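Local coordinates for protein polyketide biosynthesis cytochrome P450 PksS (Bacillus subtilis, PDB 4YZR) that oxidises dihydrobacillaene as a heme-dependent cytochrome P450 monooxygenase in the biosynthesis of the antibiotic polyketide bacillaene, at residues A[23-28]-A[46-51]; A[85-90]-A[234-239]; A[258-263]-A[331-336]. One frame throughout, in Å; residues are numbered along the deposited sequence.

Interaction 1 of 3, residues A[23-28]-A[46-51]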
loop_
_atom_site.group_PDB
_atom_site.type_symbol
_atom_site.label_atom_id
_atom_site.label_comp_id
_atom_site.label_asym_id
_atom_site.label_seq_id
_atom_site.Cartn_x
_atom_site.Cartn_y
_atom_site.Cartn_z
ATOM N N ARG A 23 1.909 -15.306 -16.145
ATOM C CA ARG A 23 1.417 -16.299 -17.135
ATOM C C ARG A 23 0.227 -15.759 -17.829
ATOM O O ARG A 23 0.122 -15.831 -19.024
ATOM C CB ARG A 23 1.121 -17.628 -16.435
ATOM C CG ARG A 23 0.305 -18.541 -17.355
ATOM C CD ARG A 23 0.145 -19.941 -16.789
ATOM N NE ARG A 23 -0.919 -19.925 -15.780
ATOM C CZ ARG A 23 -0.758 -20.101 -14.451
ATOM N NH1 ARG A 23 0.448 -20.271 -13.897
ATOM N NH2 ARG A 23 -1.838 -20.086 -13.655
ATOM N N PHE A 24 -0.724 -15.102 -17.131
ATOM C CA PHE A 24 -1.822 -14.431 -17.748
ATOM C C PHE A 24 -1.363 -13.321 -18.691
ATOM O O PHE A 24 -1.920 -13.190 -19.794
ATOM C CB PHE A 24 -2.858 -13.885 -16.705
ATOM C CG PHE A 24 -3.808 -14.963 -16.227
ATOM C CD1 PHE A 24 -4.934 -15.213 -16.958
ATOM C CD2 PHE A 24 -3.576 -15.686 -15.087
ATOM C CE1 PHE A 24 -5.829 -16.211 -16.550
ATOM C CE2 PHE A 24 -4.519 -16.678 -14.659
ATOM C CZ PHE A 24 -5.600 -16.928 -15.419
ATOM N N ARG A 25 -0.364 -12.571 -18.314
ATOM C CA ARG A 25 0.104 -11.503 -19.172
ATOM C C ARG A 25 0.546 -12.069 -20.534
ATOM O O ARG A 25 0.287 -11.520 -21.520
ATOM C CB ARG A 25 1.277 -10.763 -18.518
ATOM C CG ARG A 25 1.606 -9.457 -19.251
ATOM C CD ARG A 25 2.845 -8.716 -18.742
ATOM N NE ARG A 25 4.003 -9.551 -18.993
ATOM C CZ ARG A 25 4.795 -10.066 -18.093
ATOM N NH1 ARG A 25 4.694 -9.780 -16.805
ATOM N NH2 ARG A 25 5.701 -10.916 -18.468
ATOM N N GLU A 26 1.244 -13.180 -20.503
ATOM C CA GLU A 26 1.765 -13.795 -21.764
ATOM C C GLU A 26 0.698 -14.532 -22.490
ATOM O O GLU A 26 0.749 -14.493 -23.719
ATOM C CB GLU A 26 2.826 -14.732 -21.375
ATOM C CG GLU A 26 4.075 -14.115 -20.799
ATOM C CD GLU A 26 5.004 -15.131 -20.124
ATOM O OE1 GLU A 26 4.585 -16.293 -19.849
ATOM O OE2 GLU A 26 6.164 -14.771 -19.795
ATOM N N GLU A 27 -0.267 -15.152 -21.831
ATOM C CA GLU A 27 -1.232 -16.120 -22.473
ATOM C C GLU A 27 -2.617 -15.629 -22.662
ATOM O O GLU A 27 -3.255 -15.923 -23.668
ATOM C CB GLU A 27 -1.282 -17.424 -21.730
ATOM C CG GLU A 27 0.069 -18.105 -21.643
ATOM C CD GLU A 27 0.014 -19.425 -20.959
ATOM O OE1 GLU A 27 -1.104 -19.989 -20.784
ATOM O OE2 GLU A 27 1.112 -19.892 -20.558
ATOM N N GLU A 28 -3.143 -14.818 -21.744
ATOM C CA GLU A 28 -4.467 -14.378 -21.778
ATOM C C GLU A 28 -4.532 -13.052 -20.971
ATOM O O GLU A 28 -5.104 -12.986 -19.885
ATOM C CB GLU A 28 -5.395 -15.401 -21.198
ATOM C CG GLU A 28 -6.843 -15.199 -21.554
ATOM C CD GLU A 28 -7.776 -16.311 -21.018
ATOM O OE1 GLU A 28 -7.321 -17.444 -20.735
ATOM O OE2 GLU A 28 -8.940 -15.998 -20.843
ATOM N N LEU A 46 -9.449 -9.542 -15.526
ATOM C CA LEU A 46 -8.079 -9.406 -15.105
ATOM C C LEU A 46 -7.271 -8.824 -16.223
ATOM O O LEU A 46 -7.186 -9.428 -17.296
ATOM C CB LEU A 46 -7.505 -10.766 -14.692
ATOM C CG LEU A 46 -6.057 -10.775 -14.254
ATOM C CD1 LEU A 46 -5.825 -9.886 -13.029
ATOM C CD2 LEU A 46 -5.515 -12.217 -14.078
ATOM N N ILE A 47 -6.582 -7.685 -15.993
ATOM C CA ILE A 47 -5.784 -6.972 -16.968
ATOM C C ILE A 47 -4.341 -7.037 -16.554
ATOM O O ILE A 47 -4.011 -6.539 -15.436
ATOM C CB ILE A 47 -6.285 -5.496 -17.024
ATOM C CG1 ILE A 47 -7.803 -5.406 -17.130
ATOM C CG2 ILE A 47 -5.585 -4.729 -18.185
ATOM C CD1 ILE A 47 -8.426 -6.062 -18.333
ATOM N N THR A 48 -3.472 -7.734 -17.281
ATOM C CA THR A 48 -2.120 -7.991 -16.864
ATOM C C THR A 48 -0.999 -7.341 -17.558
ATOM O O THR A 48 0.122 -7.337 -17.077
ATOM C CB THR A 48 -1.862 -9.487 -16.745
ATOM O OG1 THR A 48 -2.473 -10.107 -17.904
ATOM C CG2 THR A 48 -2.552 -10.029 -15.516
ATOM N N ARG A 49 -1.245 -6.828 -18.800
ATOM C CA ARG A 49 -0.204 -6.072 -19.473
ATOM C C ARG A 49 -0.115 -4.603 -19.085
ATOM O O ARG A 49 -1.127 -4.018 -18.758
ATOM C CB ARG A 49 -0.456 -6.063 -20.981
ATOM C CG ARG A 49 -0.187 -7.425 -21.666
ATOM C CD ARG A 49 -0.810 -7.395 -23.100
ATOM N NE ARG A 49 -0.233 -6.310 -23.918
ATOM C CZ ARG A 49 0.766 -6.445 -24.772
ATOM N NH1 ARG A 49 1.231 -5.383 -25.419
ATOM N NH2 ARG A 49 1.390 -7.618 -24.955
ATOM N N TYR A 50 1.066 -4.022 -19.185
ATOM C CA TYR A 50 1.250 -2.628 -18.800
ATOM C C TYR A 50 0.419 -1.707 -19.692
ATOM O O TYR A 50 -0.237 -0.784 -19.244
ATOM C CB TYR A 50 2.720 -2.264 -18.884
ATOM C CG TYR A 50 3.097 -0.911 -18.388
ATOM C CD1 TYR A 50 2.980 0.245 -19.144
ATOM C CD2 TYR A 50 3.691 -0.769 -17.121
ATOM C CE1 TYR A 50 3.416 1.460 -18.710
ATOM C CE2 TYR A 50 4.144 0.471 -16.675
ATOM C CZ TYR A 50 4.014 1.580 -17.483
ATOM O OH TYR A 50 4.513 2.809 -17.084
ATOM N N ASP A 51 0.446 -1.910 -21.017
ATOM C CA ASP A 51 -0.283 -1.013 -21.872
ATOM C C ASP A 51 -1.743 -1.094 -21.636
ATOM O O ASP A 51 -2.432 -0.035 -21.579
ATOM C CB ASP A 51 0.035 -1.296 -23.400
ATOM C CG ASP A 51 -0.284 -2.655 -23.888
ATOM O OD1 ASP A 51 -0.492 -3.645 -23.177
ATOM O OD2 ASP A 51 -0.347 -2.891 -25.155
HETATM O O HOH W 1 1.632 -10.052 -23.456
HETATM O O HOH W 2 -5.006 -11.278 -17.603
#
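Leu46 lays its CD2 methyl over one face of the Phe24 ring, a CH-pi contact 4.2 Å from CD2 to the ring centroid and shifted toward the rim; the two side chains cross at about a right angle. The Phe24 ring reaches this position with CG anti to its carbonyl carbon (chi1 -81°), and His31 meets it as well. Two residues beyond Leu46, Thr48 sets its CB against CB of Arg25, the residue after Phe24, at 3.8 Å. Its OG1 donates to a water, 2.8 Å away, which in turn gives hydrogens to Glu28 O and Leu46 O and so bridges helix end and strand. Arg25 and Arg49 touch through their aliphatic parts, CG to CG at 3.6 Å, again nearly perpendicular, and their guanidinium planes are turned 62° apart. Arg25 NH1 reaches Ser319 O, whereas Arg49 grips Asp51 side-on: NE to OD1 is 2.8 Å, and NH1 to OD2 is 3.0 Å. Arg49 NH2 is also linked through a second water to Arg25 O. Helix 17-27 thus packs on the end of strand 42-47 and on the N-cap residue of helix 50-58, joining helix A, the beta-1 sheet and the start of helix B of the cytochrome P450 fold.

Interaction 2 of 3, residues A[85-90]-A[234-239]. With HEM (protoporphyrin IX containing Fe), chain C.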
loop_
_atom_site.group_PDB
_atom_site.type_symbol
_atom_site.label_atom_id
_atom_site.label_comp_id
_atom_site.label_asym_id
_atom_site.label_seq_id
_atom_site.Cartn_x
_atom_site.Cartn_y
_atom_site.Cartn_z
ATOM N N ASP A 85 -20.567 3.720 7.457
ATOM C CA ASP A 85 -20.557 3.983 6.044
ATOM C C ASP A 85 -19.357 4.859 5.596
ATOM O O ASP A 85 -18.967 4.848 4.423
ATOM C CB ASP A 85 -21.864 4.595 5.560
ATOM C CG ASP A 85 -22.292 5.796 6.367
ATOM O OD1 ASP A 85 -21.592 6.162 7.357
ATOM O OD2 ASP A 85 -23.383 6.332 6.035
ATOM N N PHE A 86 -18.686 5.513 6.558
ATOM C CA PHE A 86 -17.451 6.228 6.263
ATOM C C PHE A 86 -16.446 5.332 5.544
ATOM O O PHE A 86 -15.610 5.830 4.773
ATOM C CB PHE A 86 -16.903 6.926 7.532
ATOM C CG PHE A 86 -16.272 5.994 8.524
ATOM C CD1 PHE A 86 -14.954 5.601 8.392
ATOM C CD2 PHE A 86 -17.014 5.470 9.596
ATOM C CE1 PHE A 86 -14.412 4.739 9.234
ATOM C CE2 PHE A 86 -16.429 4.551 10.458
ATOM C CZ PHE A 86 -15.109 4.185 10.284
ATOM N N VAL A 87 -16.420 4.022 5.785
ATOM C CA VAL A 87 -15.447 3.130 5.216
ATOM C C VAL A 87 -15.486 3.028 3.708
ATOM O O VAL A 87 -14.468 2.732 3.111
ATOM C CB VAL A 87 -15.557 1.676 5.784
ATOM C CG1 VAL A 87 -14.807 0.589 5.046
ATOM C CG2 VAL A 87 -15.183 1.662 7.196
ATOM N N SER A 88 -16.639 3.231 3.129
ATOM C CA SER A 88 -16.700 3.112 1.679
ATOM C C SER A 88 -16.950 4.465 0.980
ATOM O O SER A 88 -17.160 4.481 -0.228
ATOM C CB SER A 88 -17.776 2.081 1.311
ATOM O OG SER A 88 -18.993 2.628 1.710
ATOM N N ASP A 89 -16.818 5.590 1.687
ATOM C CA ASP A 89 -17.067 6.899 1.173
ATOM C C ASP A 89 -15.784 7.788 1.055
ATOM O O ASP A 89 -15.883 8.970 0.819
ATOM C CB ASP A 89 -17.993 7.588 2.140
ATOM C CG ASP A 89 -18.884 8.519 1.521
ATOM O OD1 ASP A 89 -19.505 8.141 0.488
ATOM O OD2 ASP A 89 -19.038 9.618 2.096
ATOM N N HIS A 90 -14.642 7.206 1.285
ATOM C CA HIS A 90 -13.396 7.944 1.096
ATOM C C HIS A 90 -13.116 8.236 -0.384
ATOM O O HIS A 90 -13.777 7.758 -1.288
ATOM C CB HIS A 90 -12.259 7.174 1.744
ATOM C CG HIS A 90 -12.118 5.790 1.225
ATOM N ND1 HIS A 90 -11.692 5.523 -0.041
ATOM C CD2 HIS A 90 -12.428 4.593 1.750
ATOM C CE1 HIS A 90 -11.753 4.238 -0.287
ATOM N NE2 HIS A 90 -12.202 3.650 0.793
ATOM N N MET A 234 -11.447 10.105 5.501
ATOM C CA MET A 234 -10.141 10.479 5.113
ATOM C C MET A 234 -9.126 9.866 6.072
ATOM O O MET A 234 -8.110 9.322 5.655
ATOM C CB MET A 234 -9.982 11.959 4.996
ATOM C CG MET A 234 -8.681 12.413 4.367
ATOM S SD MET A 234 -8.560 12.215 2.649
ATOM C CE MET A 234 -9.599 13.536 2.040
ATOM N N LEU A 235 -9.374 10.018 7.375
ATOM C CA LEU A 235 -8.406 9.501 8.368
ATOM C C LEU A 235 -8.390 7.983 8.316
ATOM O O LEU A 235 -7.317 7.362 8.454
ATOM C CB LEU A 235 -8.800 9.992 9.732
ATOM C CG LEU A 235 -8.495 11.472 9.885
ATOM C CD1 LEU A 235 -9.120 11.913 11.215
ATOM C CD2 LEU A 235 -7.036 11.768 9.856
ATOM N N PHE A 236 -9.524 7.336 8.089
ATOM C CA PHE A 236 -9.588 5.908 7.888
ATOM C C PHE A 236 -8.651 5.482 6.733
ATOM O O PHE A 236 -7.775 4.613 6.877
ATOM C CB PHE A 236 -10.985 5.419 7.636
ATOM C CG PHE A 236 -11.091 3.954 7.270
ATOM C CD1 PHE A 236 -10.895 2.962 8.203
ATOM C CD2 PHE A 236 -11.324 3.617 5.945
ATOM C CE1 PHE A 236 -10.946 1.617 7.818
ATOM C CE2 PHE A 236 -11.399 2.254 5.580
ATOM C CZ PHE A 236 -11.157 1.314 6.509
ATOM N N LEU A 237 -8.825 6.140 5.596
ATOM C CA LEU A 237 -8.042 5.764 4.425
ATOM C C LEU A 237 -6.540 5.951 4.658
ATOM O O LEU A 237 -5.696 5.151 4.349
ATOM C CB LEU A 237 -8.496 6.615 3.231
ATOM C CG LEU A 237 -7.697 6.321 1.935
ATOM C CD1 LEU A 237 -7.694 4.854 1.538
ATOM C CD2 LEU A 237 -8.353 7.336 0.960
ATOM N N LEU A 238 -6.175 7.112 5.265
ATOM C CA LEU A 238 -4.773 7.403 5.499
ATOM C C LEU A 238 -4.088 6.423 6.471
ATOM O O LEU A 238 -2.968 5.957 6.309
ATOM C CB LEU A 238 -4.595 8.804 6.034
ATOM C CG LEU A 238 -4.942 9.924 5.046
ATOM C CD1 LEU A 238 -5.001 11.274 5.721
ATOM C CD2 LEU A 238 -3.998 10.008 3.862
ATOM N N VAL A 239 -4.830 6.120 7.570
ATOM C CA VAL A 239 -4.316 5.176 8.513
ATOM C C VAL A 239 -4.196 3.789 7.869
ATOM O O VAL A 239 -3.099 3.195 8.054
ATOM C CB VAL A 239 -5.207 5.113 9.768
ATOM C CG1 VAL A 239 -4.860 3.913 10.641
ATOM C CG2 VAL A 239 -5.098 6.389 10.535
HETATM C CHA HEM C . -3.724 5.318 -3.346
HETATM C CHB HEM C . -0.057 2.172 -3.277
HETATM C CHC HEM C . 1.452 4.049 0.947
HETATM C CHD HEM C . -2.293 7.048 0.909
HETATM C C1A HEM C . -2.881 4.288 -3.690
HETATM C C2A HEM C . -2.906 3.466 -4.908
HETATM C C3A HEM C . -1.944 2.581 -4.838
HETATM C C4A HEM C . -1.184 2.857 -3.616
HETATM C CMA HEM C . -1.666 1.474 -5.775
HETATM C CAA HEM C . -4.001 3.547 -5.979
HETATM C CBA HEM C . -5.122 2.651 -5.711
HETATM C CGA HEM C . -6.302 2.593 -6.773
HETATM O O1A HEM C . -7.140 1.659 -6.524
HETATM O O2A HEM C . -6.197 3.370 -7.648
HETATM C C1B HEM C . 0.669 2.401 -2.110
HETATM C C2B HEM C . 1.881 1.752 -1.731
HETATM C C3B HEM C . 2.336 2.243 -0.553
HETATM C C4B HEM C . 1.356 3.263 -0.178
HETATM C CMB HEM C . 2.484 0.715 -2.560
HETATM C CAB HEM C . 3.495 1.923 0.262
HETATM C CBB HEM C . 4.525 1.335 -0.235
HETATM C C1C HEM C . 0.618 5.065 1.334
HETATM C C2C HEM C . 0.686 5.872 2.488
HETATM C C3C HEM C . -0.399 6.751 2.488
HETATM C C4C HEM C . -1.153 6.422 1.321
HETATM C CMC HEM C . 1.877 5.826 3.408
HETATM C CAC HEM C . -0.748 7.776 3.457
HETATM C CBC HEM C . -0.422 7.729 4.697
HETATM C C1D HEM C . -3.039 6.854 -0.229
HETATM C C2D HEM C . -4.273 7.537 -0.533
HETATM C C3D HEM C . -4.656 7.056 -1.752
HETATM C C4D HEM C . -3.647 6.076 -2.202
HETATM C CMD HEM C . -4.935 8.628 0.279
HETATM C CAD HEM C . -5.858 7.461 -2.566
HETATM C CBD HEM C . -5.568 8.594 -3.500
HETATM C CGD HEM C . -6.791 9.146 -4.296
HETATM O O1D HEM C . -7.779 8.406 -4.347
HETATM O O2D HEM C . -6.623 10.252 -4.845
HETATM N NA HEM C . -1.765 3.929 -3.004
HETATM N NB HEM C . 0.412 3.355 -1.153
HETATM N NC HEM C . -0.494 5.431 0.627
HETATM N ND HEM C . -2.680 5.963 -1.212
HETATM FE FE HEM C . -1.108 4.726 -1.219
#
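One methyl, Val87 CG2, serves two aromatic faces at once: it lies over the Phe86 ring beside it in the chain and over the Phe236 ring across the contact, 4.2 Å from the Phe236 centroid. This cluster joins the segment leading up to helix 98-106, the B-C region of a cytochrome P450, to helix 228-259, the long central helix I. The two phenylalanines form an offset edge-to-face pair, their planes 79° apart, with the edge of Phe86 turned to the face of Phe236. Phe86 CE1 also reaches Phe236 CB at 3.8 Å, in the plane of the Phe86 ring. With CG anti to its backbone N (chi1 174°), Phe236 extends its ring toward Val87, whose CG1 lies 3.8 Å from Phe236 CE2. Beyond this cluster, His90 crosses Leu237 at about a right angle; Leu237 CD1 sits over the imidazole face, while CD2 approaches His90 ND1 at 3.9 Å. Phe86 O and Ser233 OG add a polar tie between loop and helix, and Leu190 of helix 183-206 packs on both Val87 and Phe236. Leu237 carries the packing inward to the heme, and its side chain is also about 4 Å from a bound free histidine. The heme's CMD methyl lies 3.7 Å from Leu237 CD2, and its CBC lies 3.5 Å from Leu238 O.

Interaction 3 of 3, residues A[258-263]-A[331-336]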
loop_
_atom_site.group_PDB
_atom_site.type_symbol
_atom_site.label_atom_id
_atom_site.label_comp_id
_atom_site.label_asym_id
_atom_site.label_seq_id
_atom_site.Cartn_x
_atom_site.Cartn_y
_atom_site.Cartn_z
ATOM N N LEU A 258 17.756 -9.333 0.396
ATOM C CA LEU A 258 18.423 -10.516 0.951
ATOM C C LEU A 258 18.478 -11.642 -0.067
ATOM O O LEU A 258 19.356 -12.525 0.124
ATOM C CB LEU A 258 17.805 -10.912 2.284
ATOM C CG LEU A 258 17.882 -9.850 3.373
ATOM C CD1 LEU A 258 17.152 -10.364 4.598
ATOM C CD2 LEU A 258 19.319 -9.469 3.666
ATOM N N GLN A 259 17.607 -11.683 -1.067
ATOM C CA GLN A 259 17.626 -12.695 -2.106
ATOM C C GLN A 259 18.484 -12.331 -3.271
ATOM O O GLN A 259 18.711 -13.210 -4.120
ATOM C CB GLN A 259 16.233 -12.944 -2.619
ATOM C CG GLN A 259 15.214 -13.544 -1.686
ATOM C CD GLN A 259 13.743 -13.347 -2.280
ATOM O OE1 GLN A 259 13.395 -12.331 -3.021
ATOM N NE2 GLN A 259 12.959 -14.181 -1.919
ATOM N N HIS A 260 19.001 -11.112 -3.300
ATOM C CA HIS A 260 19.823 -10.577 -4.390
ATOM C C HIS A 260 21.066 -9.918 -3.870
ATOM O O HIS A 260 21.214 -8.724 -3.789
ATOM C CB HIS A 260 19.015 -9.584 -5.244
ATOM C CG HIS A 260 17.808 -10.163 -5.910
ATOM N ND1 HIS A 260 16.596 -10.358 -5.269
ATOM C CD2 HIS A 260 17.632 -10.658 -7.158
ATOM C CE1 HIS A 260 15.718 -10.877 -6.103
ATOM N NE2 HIS A 260 16.317 -11.018 -7.277
ATOM N N LYS A 261 21.965 -10.775 -3.385
ATOM C CA LYS A 261 23.181 -10.301 -2.670
ATOM C C LYS A 261 24.051 -9.335 -3.406
ATOM O O LYS A 261 24.592 -8.429 -2.793
ATOM C CB LYS A 261 24.005 -11.484 -2.199
ATOM C CG LYS A 261 23.414 -12.112 -0.936
ATOM C CD LYS A 261 23.960 -13.550 -0.812
ATOM C CE LYS A 261 24.156 -14.020 0.619
ATOM N NZ LYS A 261 23.856 -15.482 0.758
ATOM N N LYS A 262 24.188 -9.501 -4.715
ATOM C CA LYS A 262 24.966 -8.586 -5.483
ATOM C C LYS A 262 24.358 -7.204 -5.531
ATOM O O LYS A 262 25.045 -6.218 -5.512
ATOM C CB LYS A 262 25.244 -9.107 -6.893
ATOM C CG LYS A 262 26.312 -10.210 -6.832
ATOM C CD LYS A 262 26.837 -10.521 -8.218
ATOM C CE LYS A 262 25.861 -11.442 -8.905
ATOM N NZ LYS A 262 26.301 -11.835 -10.279
ATOM N N GLU A 263 23.025 -7.121 -5.553
ATOM C CA GLU A 263 22.378 -5.809 -5.527
ATOM C C GLU A 263 22.387 -5.235 -4.115
ATOM O O GLU A 263 22.628 -4.023 -3.966
ATOM C CB GLU A 263 20.925 -5.939 -6.013
ATOM C CG GLU A 263 20.788 -6.423 -7.462
ATOM C CD GLU A 263 21.445 -5.447 -8.416
ATOM O OE1 GLU A 263 21.037 -4.283 -8.586
ATOM O OE2 GLU A 263 22.494 -5.872 -8.997
ATOM N N GLU A 331 12.460 -9.542 -15.027
ATOM C CA GLU A 331 12.508 -10.397 -13.928
ATOM C C GLU A 331 13.733 -10.228 -13.056
ATOM O O GLU A 331 13.830 -10.845 -12.005
ATOM C CB GLU A 331 12.399 -11.902 -14.334
ATOM C CG GLU A 331 11.124 -12.205 -15.064
ATOM C CD GLU A 331 9.874 -11.980 -14.280
ATOM O OE1 GLU A 331 9.846 -12.416 -13.152
ATOM O OE2 GLU A 331 8.975 -11.398 -14.871
ATOM N N ILE A 332 14.689 -9.444 -13.515
ATOM C CA ILE A 332 15.914 -9.200 -12.814
ATOM C C ILE A 332 15.826 -7.979 -11.911
ATOM O O ILE A 332 15.458 -6.926 -12.360
ATOM C CB ILE A 332 17.067 -9.027 -13.842
ATOM C CG1 ILE A 332 17.175 -10.294 -14.732
ATOM C CG2 ILE A 332 18.410 -8.785 -13.122
ATOM C CD1 ILE A 332 17.227 -11.565 -13.959
ATOM N N LEU A 333 16.246 -8.111 -10.677
ATOM C CA LEU A 333 16.339 -6.951 -9.799
ATOM C C LEU A 333 17.540 -6.102 -10.191
ATOM O O LEU A 333 18.703 -6.601 -10.144
ATOM C CB LEU A 333 16.468 -7.339 -8.342
ATOM C CG LEU A 333 16.241 -6.246 -7.307
ATOM C CD1 LEU A 333 14.765 -5.843 -7.205
ATOM C CD2 LEU A 333 16.815 -6.622 -5.969
ATOM N N ASN A 334 17.359 -4.866 -10.540
ATOM C CA ASN A 334 18.391 -3.915 -10.869
ATOM C C ASN A 334 18.134 -2.582 -10.120
ATOM O O ASN A 334 17.333 -1.776 -10.534
ATOM C CB ASN A 334 18.429 -3.646 -12.397
ATOM C CG ASN A 334 19.399 -2.575 -12.771
ATOM O OD1 ASN A 334 20.152 -2.164 -11.961
ATOM N ND2 ASN A 334 19.373 -2.106 -14.039
ATOM N N ILE A 335 18.836 -2.451 -9.018
ATOM C CA ILE A 335 18.638 -1.303 -8.176
ATOM C C ILE A 335 19.024 0.049 -8.707
ATOM O O ILE A 335 18.722 1.076 -8.090
ATOM C CB ILE A 335 19.096 -1.503 -6.746
ATOM C CG1 ILE A 335 20.623 -1.535 -6.662
ATOM C CG2 ILE A 335 18.382 -2.685 -6.139
ATOM C CD1 ILE A 335 21.237 -1.215 -5.361
ATOM N N ASN A 336 19.691 0.043 -9.885
ATOM C CA ASN A 336 20.012 1.184 -10.640
ATOM C C ASN A 336 19.148 1.473 -11.852
ATOM O O ASN A 336 19.422 2.421 -12.577
ATOM C CB ASN A 336 21.533 1.192 -11.053
ATOM C CG ASN A 336 22.415 1.369 -9.839
ATOM O OD1 ASN A 336 22.510 2.456 -9.277
ATOM N ND2 ASN A 336 22.934 0.307 -9.351
HETATM O O HOH W 3 22.225 -2.437 -10.234
#
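Glu263 sets CG anti to its carbonyl carbon (chi1 -62°) and bends at chi2 (-61°), which carries the carboxylate to the backbone of Ile335. There OE1 accepts from Ile335 N at 2.9 Å in a nearly straight bond (167°), met on the anti side of the carboxylate and slightly out of its plane. The bent chain also brings Glu263 CG to 3.4 Å from Leu333 O, and Glu263 and Ile335 slide past each other in opposite directions. A water donates to the same OE1 and to Asn334 OD1, at 2.7 Å from each, and accepts from Asn336 ND2. OE1 is therefore gripped by two donors, and OE2 is held in a salt bridge with Lys266, which fixes the rotation of the group. Asn334 OD1 takes a second bond from Asn336 N, 3.1 Å away and above the carbonyl plane, closing an Asx turn.

The other half of the contact is apolar. Leu333 CB lies over the His260 face, 3.9 Å from the centroid in a CH-pi contact. With CG anti to the backbone N, its CD2 touches His260 CG at 3.7 Å. The imidazole is steadied by ND1 bonding to Ala256 O, and the ring of Tyr284 meets it nearly at right angles.

His260 is the N-cap of helix 261-269, at the turn where helix 228-259 gives way to it. Helix 274-285 flanks the loop: Leu333 packs on Tyr284 and Glu280, Ile335 on Ala277, and Asn334 N bonds to Glu280, the glutamate of the Glu-x-x-Arg signature of helix K. These contacts tie the meander of the P450 fold to the helix I-J junction and helix K.

Overall arrangement
Interaction 2 is the buried contact, close to the heme and almost purely apolar, built of aromatic rings and branched aliphatic chains. Interactions 1 and 3 are partly buried and farther from the chain centre; in interaction 1 the polar links across the contact run through two waters, while in interaction 3 a glutamate bonds directly to a backbone N-H and shares one water with the loop. Both 2 and 3 involve helix 228-259: interaction 2 packs on its heme-side part, while interaction 3 makes contact from just beyond its C-terminal end, in helix 261-269 and its N-cap. Interaction 1 does not involve this helix, yet its nearest atoms come within about 5 Å of those of interaction 3.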